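PDB 3OCR: class II aldolase/adducin domain protein from Pseudomonas syringae pv. phaseolicola 1448A, which is of unsettled function, possibly a lyase of the class II aldolase family or an actin-filament-binding protein. Local coordinates for residues F74-L77 and F78-T82; W257-L260 and I261-L264. All blocks are in the same frame, centred on the assembly; numbering follows the deposited sequence.

Contact 1 comes first along the chain, in the loop between strands 68-71 and 87-90, and contact 2 follows far later on helix 251-265. Within one subunit their centres lie about 19 Å apart and their nearest atoms about 7 Å, so the two do not touch. Helix 29-47 is what they share: side chains of both pack on it, I81 on Y42 and L264 on R43 among them. Between chains the relation is direct. E80 of contact 1 bonds to R262 in contact 2 of a second subunit, while R262 of the first chain reaches E80 of a third. Each subunit thus offers one site to each of two neighbours, consistent with a cyclic tetramer.

Contact 1: residues F74-L77 and F78-T82; sequences FGLL and FDEIT
E80 folds back onto L76 and L77 through the tight turn centred on F78 and D79, whose backbone angles fit a type I beta turn. Two residues ahead of the turn, G75 has a positive phi, where a CB would be jammed against the preceding carbonyl, and its O accepts a hydrogen bond from R262 of a second subunit. L76 crosses E80 at about a right angle, its CD2 3.6 Å from E80 OE1, and its CB rests 3.8 Å from I81 CD1. L77 then meets E80 through two bonds. L77 N donates to E80 OE1 at 2.8 Å, meeting the anti side of the carboxylate 19° out of plane, while E80 N donates to L77 O at 2.8 Å from 52° above the carbonyl plane. With E80 CG set beside its own backbone N (chi1 -69°) and the chain extended beyond, the carboxylate reaches L77 N; E80 OE2 is left to form a salt bridge with R262 of the second subunit. I81 CD1 lies 3.5 Å from L77 O. Following strand 68-71 and preceding strand 87-90, the loop packs on helix 29-47, where F78 meets Y42 edge-to-face.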
loop_
_atom_site.group_PDB
_atom_site.type_symbol
_atom_site.label_atom_id
_atom_site.label_comp_id
_atom_site.label_asym_id
_atom_site.label_seq_id
_atom_site.Cartn_x
_atom_site.Cartn_y
_atom_site.Cartn_z
ATOM N N PHE A 74 -17.164 22.098 9.773
ATOM C CA PHE A 74 -17.167 21.022 10.775
ATOM C C PHE A 74 -17.818 19.759 10.247
ATOM O O PHE A 74 -19.017 19.749 9.966
ATOM C CB PHE A 74 -17.982 21.495 11.986
ATOM C CG PHE A 74 -17.658 20.783 13.291
ATOM C CD1 PHE A 74 -16.517 19.989 13.420
ATOM C CD2 PHE A 74 -18.481 20.966 14.409
ATOM C CE1 PHE A 74 -16.206 19.361 14.644
ATOM C CE2 PHE A 74 -18.182 20.360 15.635
ATOM C CZ PHE A 74 -17.043 19.555 15.750
ATOM N N GLY A 75 -17.034 18.704 10.072
ATOM C CA GLY A 75 -17.619 17.411 9.696
ATOM C C GLY A 75 -17.608 17.038 8.221
ATOM O O GLY A 75 -17.987 15.928 7.874
ATOM N N LEU A 76 -17.165 17.942 7.353
ATOM C CA LEU A 76 -16.981 17.605 5.938
ATOM C C LEU A 76 -15.648 16.917 5.714
ATOM O O LEU A 76 -14.666 17.261 6.348
ATOM C CB LEU A 76 -17.014 18.856 5.066
ATOM C CG LEU A 76 -18.343 19.587 4.891
ATOM C CD1 LEU A 76 -18.225 20.536 3.674
ATOM C CD2 LEU A 76 -19.486 18.614 4.716
ATOM N N LEU A 77 -15.626 15.968 4.789
ATOM C CA LEU A 77 -14.393 15.331 4.338
ATOM C C LEU A 77 -13.620 16.238 3.363
ATOM O O LEU A 77 -14.218 17.044 2.659
ATOM C CB LEU A 77 -14.728 14.006 3.652
ATOM C CG LEU A 77 -15.420 12.949 4.507
ATOM C CD1 LEU A 77 -15.856 11.778 3.641
ATOM C CD2 LEU A 77 -14.450 12.492 5.609
ATOM N N PHE A 78 -12.297 16.082 3.328
ATOM C CA PHE A 78 -11.403 16.864 2.461
ATOM C C PHE A 78 -11.875 16.774 1.024
ATOM O O PHE A 78 -11.750 17.724 0.255
ATOM C CB PHE A 78 -9.977 16.337 2.579
ATOM C CG PHE A 78 -9.218 16.885 3.775
ATOM C CD1 PHE A 78 -9.893 17.255 4.945
ATOM C CD2 PHE A 78 -7.845 17.040 3.723
ATOM C CE1 PHE A 78 -9.201 17.765 6.054
ATOM C CE2 PHE A 78 -7.123 17.545 4.833
ATOM C CZ PHE A 78 -7.813 17.906 5.998
ATOM N N ASP A 79 -12.447 15.614 0.711
ATOM C CA ASP A 79 -13.010 15.239 -0.571
ATOM C C ASP A 79 -14.236 16.044 -0.974
ATOM O O ASP A 79 -14.688 15.970 -2.115
ATOM C CB ASP A 79 -13.480 13.789 -0.435
ATOM C CG ASP A 79 -12.924 12.908 -1.499
ATOM O OD1 ASP A 79 -12.287 13.442 -2.432
ATOM O OD2 ASP A 79 -13.111 11.680 -1.411
ATOM N N GLU A 80 -14.813 16.757 -0.018
ATOM C CA GLU A 80 -16.091 17.419 -0.231
ATOM C C GLU A 80 -15.898 18.916 -0.299
ATOM O O GLU A 80 -16.819 19.657 -0.624
ATOM C CB GLU A 80 -17.072 17.079 0.895
ATOM C CG GLU A 80 -17.543 15.630 0.909
ATOM C CD GLU A 80 -18.375 15.304 2.146
ATOM O OE1 GLU A 80 -17.954 15.629 3.284
ATOM O OE2 GLU A 80 -19.447 14.705 1.976
ATOM N N ILE A 81 -14.687 19.363 0.002
ATOM C CA ILE A 81 -14.443 20.789 0.157
ATOM C C ILE A 81 -14.502 21.473 -1.212
ATOM O O ILE A 81 -14.019 20.919 -2.207
ATOM C CB ILE A 81 -13.109 21.055 0.831
ATOM C CG1 ILE A 81 -13.013 20.277 2.172
ATOM C CG2 ILE A 81 -12.866 22.579 0.996
ATOM C CD1 ILE A 81 -14.155 20.544 3.195
ATOM N N THR A 82 -15.112 22.652 -1.248
ATOM C CA THR A 82 -15.191 23.458 -2.464
ATOM C C THR A 82 -14.881 24.914 -2.114
ATOM O O THR A 82 -15.013 25.322 -0.965
ATOM C CB THR A 82 -16.603 23.431 -3.087
ATOM O OG1 THR A 82 -17.499 24.101 -2.208
ATOM C CG2 THR A 82 -17.108 22.004 -3.324
#

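Contact 2: residues W257-L260 and I261-L264; sequences WNAL and IREL
R262 bends back along its own helix to lie over the residues one turn earlier, N258 and A259. Its CB passes the carbonyl oxygens of both, and R262 CG settles 3.3 Å from N258 O. A bend at chi3 (-54°) then turns the guanidinium back over the helix, bringing R262 CZ near A259 CA, which lies over one face of the group, offset toward the rim. R262 NH1 comes within 3.5 Å of N258 O at an oblique angle, and R262 NH2 is 3.6 Å from A259 CB. NE and NH2 of R262 find their stronger partners in a third subunit, in the carboxylate of E80 and the carbonyl of G75.

A second pair, one residue earlier, is apolar. With W257 CG anti to the backbone N (chi1 172°), the indole crosses I261 obliquely and turns a face to it. I261 CG1 sits over the five-membered ring, 3.8 Å from its centroid and 29° off the normal, a CH-pi contact, and approaches W257 NE1 to 3.4 Å. I261 CD1 reaches on to W257 CZ2 at 3.7 Å.

Backbone bonds fix the register of both pairs: R262 N donates to N258 O at 3.1 Å and I261 N to W257 O at 2.9 Å. Such i to i+4 bonds define the alpha helix. Its two-sided character shows in the surroundings: W257 packs on helix 199-219 and L260 on both that helix and helix 29-47, E263 pairs with K48, and R262 meets the third subunit, as in an amphipathic helix at a subunit interface.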
loop_
_atom_site.group_PDB
_atom_site.type_symbol
_atom_site.label_atom_id
_atom_site.label_comp_id
_atom_site.label_asym_id
_atom_site.label_seq_id
_atom_site.Cartn_x
_atom_site.Cartn_y
_atom_site.Cartn_z
ATOM N N TRP A 257 2.937 23.374 -8.206
ATOM C CA TRP A 257 1.527 23.545 -7.905
ATOM C C TRP A 257 0.674 23.337 -9.164
ATOM O O TRP A 257 -0.380 22.693 -9.099
ATOM C CB TRP A 257 1.264 24.944 -7.356
ATOM C CG TRP A 257 -0.204 25.267 -7.205
ATOM C CD1 TRP A 257 -1.002 25.993 -8.069
ATOM C CD2 TRP A 257 -1.041 24.886 -6.104
ATOM N NE1 TRP A 257 -2.281 26.080 -7.553
ATOM C CE2 TRP A 257 -2.333 25.396 -6.362
ATOM C CE3 TRP A 257 -0.820 24.150 -4.933
ATOM C CZ2 TRP A 257 -3.409 25.205 -5.474
ATOM C CZ3 TRP A 257 -1.883 23.945 -4.054
ATOM C CH2 TRP A 257 -3.163 24.472 -4.332
ATOM N N ASN A 258 1.120 23.893 -10.285
ATOM C CA ASN A 258 0.333 23.841 -11.544
ATOM C C ASN A 258 0.136 22.398 -12.037
ATOM O O ASN A 258 -0.872 22.082 -12.682
ATOM C CB ASN A 258 1.022 24.651 -12.648
ATOM C CG ASN A 258 0.929 26.150 -12.438
ATOM O OD1 ASN A 258 0.146 26.635 -11.626
ATOM N ND2 ASN A 258 1.715 26.896 -13.199
ATOM N N ALA A 259 1.116 21.543 -11.766
ATOM C CA ALA A 259 1.029 20.116 -12.107
ATOM C C ALA A 259 0.060 19.402 -11.166
ATOM O O ALA A 259 -0.754 18.604 -11.607
ATOM C CB ALA A 259 2.412 19.439 -12.082
ATOM N N LEU A 260 0.142 19.688 -9.874
ATOM C CA LEU A 260 -0.853 19.175 -8.921
ATOM C C LEU A 260 -2.275 19.519 -9.375
ATOM O O LEU A 260 -3.153 18.662 -9.351
ATOM C CB LEU A 260 -0.598 19.702 -7.512
ATOM C CG LEU A 260 0.635 19.096 -6.825
ATOM C CD1 LEU A 260 0.803 19.652 -5.419
ATOM C CD2 LEU A 260 0.599 17.566 -6.764
ATOM N N ILE A 261 -2.485 20.767 -9.789
ATOM C CA ILE A 261 -3.803 21.231 -10.310
ATOM C C ILE A 261 -4.258 20.473 -11.553
ATOM O O ILE A 261 -5.407 20.039 -11.614
ATOM C CB ILE A 261 -3.824 22.759 -10.581
ATOM C CG1 ILE A 261 -3.692 23.548 -9.273
ATOM C CG2 ILE A 261 -5.098 23.201 -11.370
ATOM C CD1 ILE A 261 -4.769 23.258 -8.247
ATOM N N ARG A 262 -3.384 20.337 -12.549
ATOM C CA ARG A 262 -3.704 19.548 -13.744
ATOM C C ARG A 262 -4.094 18.114 -13.354
ATOM O O ARG A 262 -5.043 17.573 -13.898
ATOM C CB ARG A 262 -2.555 19.528 -14.784
ATOM C CG ARG A 262 -2.204 20.875 -15.418
ATOM C CD ARG A 262 -1.321 20.736 -16.698
ATOM N NE ARG A 262 -0.109 19.958 -16.452
ATOM C CZ ARG A 262 1.014 20.419 -15.887
ATOM N NH1 ARG A 262 1.150 21.699 -15.531
ATOM N NH2 ARG A 262 2.031 19.585 -15.692
ATOM N N GLU A 263 -3.355 17.508 -12.416
ATOM C CA GLU A 263 -3.662 16.154 -11.950
ATOM C C GLU A 263 -5.010 16.090 -11.250
ATOM O O GLU A 263 -5.826 15.203 -11.531
ATOM C CB GLU A 263 -2.587 15.640 -10.987
ATOM C CG GLU A 263 -2.685 14.132 -10.757
ATOM C CD GLU A 263 -1.744 13.634 -9.676
ATOM O OE1 GLU A 263 -0.708 14.295 -9.414
ATOM O OE2 GLU A 263 -2.052 12.579 -9.085
ATOM N N LEU A 264 -5.232 17.030 -10.328
ATOM C CA LEU A 264 -6.512 17.161 -9.648
ATOM C C LEU A 264 -7.691 17.271 -10.633
ATOM O O LEU A 264 -8.644 16.522 -10.515
ATOM C CB LEU A 264 -6.493 18.347 -8.663
ATOM C CG LEU A 264 -7.797 18.645 -7.897
ATOM C CD1 LEU A 264 -8.284 17.435 -7.097
ATOM C CD2 LEU A 264 -7.644 19.843 -7.003
#